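Local coordinates for protein nitrate reductase (Ulva prolifera, PDB 5YLY) that probably uses NADH to reduce nitrate to nitrite in the first step of nitrate assimilation, this fragment being its FAD-containing cytochrome b5 reductase domain, at residues G63-T66 with G67-M70; P176-Q179 with V180-I184. One frame throughout, in Å; residues are numbered along the deposited sequence.

Contact 1 of 2, residues G63-T66 with G67-M70; sequences GLPT and GKHM
Leu64 and Lys68 meet round a tight reversal of the chain, the isobutyl group of the leucine lying against the backbone of Lys68 and His69. With CG of Leu64 swung anti to its own nitrogen (chi1 -176°), the branch reaches across the base of the turn to the outgoing chain, and Leu64 CD1 ends 3.5 Å from His69 O and 3.6 Å from Lys68 O. On the same residue CD2 comes within 3.7 Å of Lys68 O, and both methyls flank that oxygen. The lysine chain starts just beyond the proline oxygen, its CB 3.4 Å from Pro65 O, and then runs extended with its CD 4.2 Å from CG of the Pro65 ring; the amine continues away from the turn. Between these side chains the backbone forms a type II beta turn from Pro65 to Lys68, closed by a hydrogen bond of 3.1 Å from Lys68 N to Pro65 O. Gly67 occupies its third position with phi 106°, the positive value usual for a type II turn and suited to glycine. The turn delivers the chain into strand 69-75 of the antiparallel sheet in the FAD-binding domain. Thr66 turns away from the 67-70 segment, against Val180 and Ala183 of helix 174-185, while His69, at the start of the strand, points away from the turn and touches both Thr91 and the bound FAD.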
loop_
_atom_site.group_PDB
_atom_site.type_symbol
_atom_site.label_atom_id
_atom_site.label_comp_id
_atom_site.label_asym_id
_atom_site.label_seq_id
_atom_site.Cartn_x
_atom_site.Cartn_y
_atom_site.Cartn_z
ATOM N N GLY A 63 -9.613 -7.189 11.913
ATOM C CA GLY A 63 -8.715 -6.873 13.022
ATOM C C GLY A 63 -7.353 -6.412 12.553
ATOM O O GLY A 63 -6.330 -6.822 13.113
ATOM N N LEU A 64 -7.341 -5.568 11.515
ATOM C CA LEU A 64 -6.123 -5.020 10.931
ATOM C C LEU A 64 -6.108 -3.520 11.207
ATOM O O LEU A 64 -6.814 -2.767 10.518
ATOM C CB LEU A 64 -6.042 -5.281 9.391
ATOM C CG LEU A 64 -4.719 -4.820 8.718
ATOM C CD1 LEU A 64 -3.492 -5.590 9.292
ATOM C CD2 LEU A 64 -4.784 -5.009 7.188
ATOM N N PRO A 65 -5.302 -3.049 12.175
ATOM C CA PRO A 65 -5.233 -1.601 12.430
ATOM C C PRO A 65 -4.625 -0.847 11.246
ATOM O O PRO A 65 -3.814 -1.395 10.496
ATOM C CB PRO A 65 -4.317 -1.503 13.668
ATOM C CG PRO A 65 -4.371 -2.854 14.310
ATOM C CD PRO A 65 -4.429 -3.787 13.108
ATOM N N THR A 66 -5.044 0.415 11.072
ATOM C CA THR A 66 -4.558 1.260 9.976
ATOM C C THR A 66 -3.069 1.483 10.164
ATOM O O THR A 66 -2.669 1.928 11.226
ATOM C CB THR A 66 -5.307 2.595 9.948
ATOM O OG1 THR A 66 -6.714 2.340 9.937
ATOM C CG2 THR A 66 -4.898 3.450 8.746
ATOM N N GLY A 67 -2.291 1.205 9.115
ATOM C CA GLY A 67 -0.831 1.312 9.159
ATOM C C GLY A 67 -0.144 -0.046 9.219
ATOM O O GLY A 67 1.069 -0.148 8.990
ATOM N N LYS A 68 -0.930 -1.108 9.479
ATOM C CA LYS A 68 -0.437 -2.473 9.575
ATOM C C LYS A 68 -0.815 -3.340 8.351
ATOM O O LYS A 68 -1.712 -2.998 7.560
ATOM C CB LYS A 68 -0.867 -3.106 10.900
ATOM C CG LYS A 68 -0.362 -2.225 12.072
ATOM C CD LYS A 68 -0.265 -2.947 13.383
ATOM C CE LYS A 68 0.228 -2.003 14.462
ATOM N NZ LYS A 68 0.364 -2.712 15.753
ATOM N N HIS A 69 -0.099 -4.465 8.192
ATOM C CA HIS A 69 -0.323 -5.389 7.059
ATOM C C HIS A 69 -0.362 -6.843 7.578
ATOM O O HIS A 69 -0.338 -7.073 8.792
ATOM C CB HIS A 69 0.808 -5.192 6.012
ATOM C CG HIS A 69 2.189 -5.543 6.501
ATOM N ND1 HIS A 69 3.028 -4.589 7.057
ATOM C CD2 HIS A 69 2.859 -6.723 6.425
ATOM C CE1 HIS A 69 4.161 -5.223 7.341
ATOM N NE2 HIS A 69 4.108 -6.506 6.965
ATOM N N MET A 70 -0.398 -7.816 6.660
ATOM C CA MET A 70 -0.461 -9.238 7.015
ATOM C C MET A 70 0.576 -10.029 6.241
ATOM O O MET A 70 1.020 -9.587 5.182
ATOM C CB MET A 70 -1.859 -9.810 6.680
ATOM C CG MET A 70 -2.222 -9.691 5.216
ATOM S SD MET A 70 -3.907 -10.160 4.669
ATOM C CE MET A 70 -4.848 -9.674 6.050
#

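Contact 2 of 2, residues P176-Q179 with V180-I184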
loop_
_atom_site.group_PDB
_atom_site.type_symbol
_atom_site.label_atom_id
_atom_site.label_comp_id
_atom_site.label_asym_id
_atom_site.label_seq_id
_atom_site.Cartn_x
_atom_site.Cartn_y
_atom_site.Cartn_z
ATOM N N PRO A 176 -0.176 -0.042 1.151
ATOM C CA PRO A 176 -0.123 0.523 2.516
ATOM C C PRO A 176 -0.597 1.978 2.521
ATOM O O PRO A 176 -1.265 2.381 3.455
ATOM C CB PRO A 176 1.362 0.388 2.886
ATOM C CG PRO A 176 1.826 -0.827 2.100
ATOM C CD PRO A 176 1.145 -0.574 0.763
ATOM N N MET A 177 -0.279 2.769 1.458
ATOM C CA MET A 177 -0.734 4.180 1.360
ATOM C C MET A 177 -2.243 4.241 1.169
ATOM O O MET A 177 -2.920 4.988 1.873
ATOM C CB MET A 177 -0.050 4.937 0.182
ATOM C CG MET A 177 1.448 4.924 0.248
ATOM S SD MET A 177 2.044 5.404 1.885
ATOM C CE MET A 177 3.715 4.885 1.751
ATOM N N TYR A 178 -2.764 3.447 0.229
ATOM C CA TYR A 178 -4.202 3.398 -0.076
ATOM C C TYR A 178 -5.053 3.087 1.202
ATOM O O TYR A 178 -6.080 3.721 1.441
ATOM C CB TYR A 178 -4.404 2.349 -1.170
ATOM C CG TYR A 178 -5.793 2.299 -1.753
ATOM C CD1 TYR A 178 -6.352 3.409 -2.383
ATOM C CD2 TYR A 178 -6.558 1.142 -1.673
ATOM C CE1 TYR A 178 -7.636 3.361 -2.939
ATOM C CE2 TYR A 178 -7.822 1.067 -2.275
ATOM C CZ TYR A 178 -8.363 2.182 -2.893
ATOM O OH TYR A 178 -9.620 2.093 -3.471
ATOM N N GLN A 179 -4.578 2.182 2.042
ATOM C CA GLN A 179 -5.287 1.821 3.272
ATOM C C GLN A 179 -5.393 3.069 4.208
ATOM O O GLN A 179 -6.471 3.365 4.756
ATOM C CB GLN A 179 -4.534 0.683 4.002
ATOM C CG GLN A 179 -5.229 0.229 5.292
ATOM C CD GLN A 179 -4.235 -0.358 6.237
ATOM O OE1 GLN A 179 -3.389 0.349 6.767
ATOM N NE2 GLN A 179 -4.247 -1.673 6.405
ATOM N N VAL A 180 -4.266 3.804 4.365
ATOM C CA VAL A 180 -4.230 5.012 5.212
ATOM C C VAL A 180 -5.094 6.114 4.590
ATOM O O VAL A 180 -5.871 6.766 5.308
ATOM C CB VAL A 180 -2.755 5.464 5.491
ATOM C CG1 VAL A 180 -2.720 6.759 6.328
ATOM C CG2 VAL A 180 -1.994 4.364 6.229
ATOM N N MET A 181 -5.002 6.299 3.255
ATOM C CA MET A 181 -5.809 7.321 2.561
ATOM C C MET A 181 -7.293 7.060 2.794
ATOM O O MET A 181 -8.020 7.966 3.156
ATOM C CB MET A 181 -5.536 7.277 1.033
ATOM C CG MET A 181 -4.141 7.727 0.681
ATOM S SD MET A 181 -3.839 7.401 -1.091
ATOM C CE MET A 181 -4.831 8.753 -1.787
ATOM N N LYS A 182 -7.737 5.821 2.619
ATOM C CA LYS A 182 -9.158 5.522 2.855
ATOM C C LYS A 182 -9.577 5.723 4.317
ATOM O O LYS A 182 -10.659 6.273 4.584
ATOM C CB LYS A 182 -9.472 4.110 2.419
ATOM C CG LYS A 182 -9.498 3.973 0.893
ATOM C CD LYS A 182 -9.578 2.500 0.527
ATOM C CE LYS A 182 -10.942 1.929 0.758
ATOM N NZ LYS A 182 -10.927 0.464 0.543
ATOM N N ALA A 183 -8.724 5.309 5.258
ATOM C CA ALA A 183 -9.042 5.444 6.695
ATOM C C ALA A 183 -9.241 6.917 7.073
ATOM O O ALA A 183 -10.126 7.240 7.869
ATOM C CB ALA A 183 -7.922 4.850 7.531
ATOM N N ILE A 184 -8.470 7.812 6.438
ATOM C CA ILE A 184 -8.538 9.253 6.696
ATOM C C ILE A 184 -9.709 9.906 5.958
ATOM O O ILE A 184 -10.444 10.701 6.540
ATOM C CB ILE A 184 -7.180 9.928 6.296
ATOM C CG1 ILE A 184 -6.055 9.498 7.276
ATOM C CG2 ILE A 184 -7.301 11.462 6.268
ATOM C CD1 ILE A 184 -4.661 9.967 6.814
#
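Tyr178 and Lys182, one helical turn apart, make the main side-chain contact here: the lysine chain passes over one face of the phenol ring. Its CD stands 3.8 Å from the centroid of the Tyr178 ring and 21° off the ring normal, a CH-pi contact displaced toward the CE2 and CZ rim. A bend at chi3 of Lys182 (75°) turns the chain after this methylene, and NZ goes on to a hydrogen bond with the carbonyl of Thr93. The same two residues are joined through the backbone, Lys182 N donating to Tyr178 O at 2.9 Å. Val180 fits against the preceding turn, with its CG2 3.5 Å from Pro176 O and its CB 3.7 Å from Met177 O; the hydrogen bond from Val180 N to Pro176 O is weak, at 3.4 Å. Gln179 keeps its CB 3.2 Å from Val180 N, and a chi1 of -179° places CG opposite the backbone nitrogen, the amide being directed to Gly67. Regular i to i+4 bonding continues from Met181 N to Met177 O (2.8 Å) and from Ala183 N to Gln179 O (3.0 Å). Helix 174-185 is the crossover of a beta-alpha-beta unit between the parallel strands 164-170 and 193-200 in the NAD-binding domain. Met177, Val180 and Met181 pack on Met167 of strand 164-170, Met177 also reaches strand 259-264, and Tyr178 and Met181 meet helix 209-218, both against Leu215.

How the contacts relate
Contact 1 belongs to the FAD-binding domain and contact 2 to the NAD-binding domain, so their meeting is part of the interface between the two domains; the centres of the two contacts lie about 11 Å apart. Gln179 of contact 2 bridges them with both ends of its amide: OE1 lies 2.7 Å from Gly67 N and NE2 3.1 Å from Lys68 O, both probable hydrogen bonds that satisfy backbone groups of the turn. Leu64 CD2 packs 3.5 Å from Gln179 NE2 beside them. Both contacts also reach the bound FAD, His69 and Pro176 each lying about 4 Å from it at their nearest side-chain atoms, and both touch Thr91.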